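Local coordinates for cellulase (Uncultured bacterium, PDB 3WX5), which probably hydrolyses internal beta-1,4-glucosidic bonds of cellulose, as a family 12 glycoside hydrolase endoglucanase, at residues Ala74-Ile79 / Ala218-Phe223. Sequence-based numbering, arbitrary orientation.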
loop_
_atom_site.group_PDB
_atom_site.type_symbol
_atom_site.label_atom_id
_atom_site.label_comp_id
_atom_site.label_asym_id
_atom_site.label_seq_id
_atom_site.Cartn_x
_atom_site.Cartn_y
_atom_site.Cartn_z
ATOM N N ALA A 74 -7.338 -11.160 3.964
ATOM C CA ALA A 74 -6.515 -12.064 4.762
ATOM C C ALA A 74 -5.133 -11.490 5.041
ATOM O O ALA A 74 -4.554 -11.782 6.077
ATOM C CB ALA A 74 -6.358 -13.428 4.039
ATOM N N ALA A 75 -4.583 -10.728 4.089
ATOM C CA ALA A 75 -3.145 -10.398 4.098
ATOM C C ALA A 75 -2.914 -9.211 3.179
ATOM O O ALA A 75 -3.634 -9.027 2.198
ATOM C CB ALA A 75 -2.305 -11.593 3.564
ATOM N N TYR A 76 -1.830 -8.495 3.432
ATOM C CA TYR A 76 -1.344 -7.459 2.517
ATOM C C TYR A 76 0.196 -7.488 2.546
ATOM O O TYR A 76 0.840 -6.624 3.138
ATOM C CB TYR A 76 -1.906 -6.103 2.959
ATOM C CG TYR A 76 -1.457 -4.906 2.107
ATOM C CD1 TYR A 76 -1.758 -4.822 0.747
ATOM C CD2 TYR A 76 -0.745 -3.857 2.685
ATOM C CE1 TYR A 76 -1.375 -3.679 -0.023
ATOM C CE2 TYR A 76 -0.340 -2.740 1.933
ATOM C CZ TYR A 76 -0.639 -2.657 0.591
ATOM O OH TYR A 76 -0.183 -1.567 -0.139
ATOM N N PRO A 77 0.792 -8.542 1.963
ATOM C CA PRO A 77 2.249 -8.514 1.721
ATOM C C PRO A 77 2.617 -7.253 0.926
ATOM O O PRO A 77 1.915 -6.903 -0.036
ATOM C CB PRO A 77 2.494 -9.762 0.859
ATOM C CG PRO A 77 1.128 -10.037 0.193
ATOM C CD PRO A 77 0.110 -9.637 1.245
ATOM N N ALA A 78 3.613 -6.512 1.397
ATOM C CA ALA A 78 3.817 -5.137 0.926
ATOM C C ALA A 78 5.258 -4.670 1.112
ATOM O O ALA A 78 5.981 -5.212 1.928
ATOM C CB ALA A 78 2.871 -4.179 1.678
ATOM N N ILE A 79 5.637 -3.626 0.374
ATOM C CA ILE A 79 6.911 -2.962 0.565
ATOM C C ILE A 79 6.593 -1.501 0.909
ATOM O O ILE A 79 5.562 -0.968 0.482
ATOM C CB ILE A 79 7.808 -3.045 -0.700
ATOM C CG1 ILE A 79 9.137 -2.315 -0.471
ATOM C CG2 ILE A 79 7.066 -2.597 -1.999
ATOM C CD1 ILE A 79 10.252 -2.726 -1.481
ATOM N N ALA A 218 3.532 6.534 6.233
ATOM C CA ALA A 218 4.057 5.410 5.465
ATOM C C ALA A 218 3.485 5.416 4.077
ATOM O O ALA A 218 2.298 5.643 3.915
ATOM C CB ALA A 218 3.678 4.079 6.155
ATOM N N VAL A 219 4.322 5.082 3.095
ATOM C CA VAL A 219 3.862 4.877 1.730
ATOM C C VAL A 219 4.198 3.421 1.399
ATOM O O VAL A 219 5.398 3.058 1.320
ATOM C CB VAL A 219 4.633 5.807 0.748
ATOM C CG1 VAL A 219 4.176 5.559 -0.712
ATOM C CG2 VAL A 219 4.392 7.272 1.134
ATOM N N GLU A 220 3.159 2.620 1.141
ATOM C CA GLU A 220 3.335 1.181 0.940
ATOM C C GLU A 220 2.706 0.795 -0.377
ATOM O O GLU A 220 1.780 1.453 -0.847
ATOM C CB GLU A 220 2.668 0.382 2.077
ATOM C CG GLU A 220 2.608 1.115 3.414
ATOM C CD GLU A 220 2.254 0.213 4.614
ATOM O OE1 GLU A 220 1.765 -0.926 4.424
ATOM O OE2 GLU A 220 2.554 0.618 5.762
ATOM N N THR A 221 3.147 -0.319 -0.952
ATOM C CA THR A 221 2.321 -0.950 -1.967
ATOM C C THR A 221 2.464 -2.462 -1.881
ATOM O O THR A 221 3.403 -2.960 -1.251
ATOM C CB THR A 221 2.700 -0.452 -3.374
ATOM O OG1 THR A 221 1.674 -0.849 -4.295
ATOM C CG2 THR A 221 4.078 -1.048 -3.812
ATOM N N GLY A 222 1.500 -3.189 -2.433
ATOM C CA GLY A 222 1.478 -4.653 -2.264
ATOM C C GLY A 222 0.178 -5.195 -2.784
ATOM O O GLY A 222 -0.460 -4.551 -3.618
ATOM N N PHE A 223 -0.267 -6.327 -2.234
ATOM C CA PHE A 223 -1.451 -7.003 -2.769
ATOM C C PHE A 223 -2.357 -7.297 -1.587
ATOM O O PHE A 223 -1.950 -8.006 -0.662
ATOM C CB PHE A 223 -1.043 -8.326 -3.429
ATOM C CG PHE A 223 0.006 -8.163 -4.512
ATOM C CD1 PHE A 223 -0.370 -7.746 -5.784
ATOM C CD2 PHE A 223 1.366 -8.342 -4.231
ATOM C CE1 PHE A 223 0.580 -7.564 -6.788
ATOM C CE2 PHE A 223 2.343 -8.131 -5.232
ATOM C CZ PHE A 223 1.938 -7.766 -6.511
#
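T221 O accepts the 2.8 Å hydrogen bond from I79 N, while A78 CB lies 3.2 Å from the same oxygen. The return bond, T221 N to I79 O, measures 2.9 Å and completes an antiparallel hydrogen-bonded pair; I79 O is also approached by E220 CA-H. One step along, A78 and G222 form a non-hydrogen-bonded pair with CA atoms only 4.0 Å apart, too close for a side chain on G222: a CB there would run into P77 O and A78 CA. P77 O instead takes a longer bond from F223 N, 3.2 Å, and a CA-H...O contact from G222. F223 O receives a nearly straight CA-H...O contact from Y76 and also lies against P77 CD.

The Y76 ring lies along the G222-F223 backbone, CE1 3.5 Å from G222 C, because chi1 (179°) carries CG to the side opposite the backbone N; Y76 OH is 3.2 Å from T221 CA. That hydroxyl is hydrogen-bonded to A121 O on the neighbouring strand 117-127. E220 OE1 comes to the ring edge in the ring plane, 3.7 Å from Y76 CE2, with carboxylate and ring nearly coplanar (10°); E220 OE2 bonds H84 ND1. Replacing Y76 with the small side chain of alanine is likely to open a gap beside the G222-F223 backbone, leave A121 O with just the weak bond from T221 OG1, and strip E220 OE1 of the ring edge it lies against. On the face carrying I79 and T221, their CG2 methyls meet and both side chains pack on F237 of strand 233-243. The contact thus joins neighbouring antiparallel strands of one sheet and packs them against the other, as in the beta-jelly-roll sandwich of family 12 glycoside hydrolases.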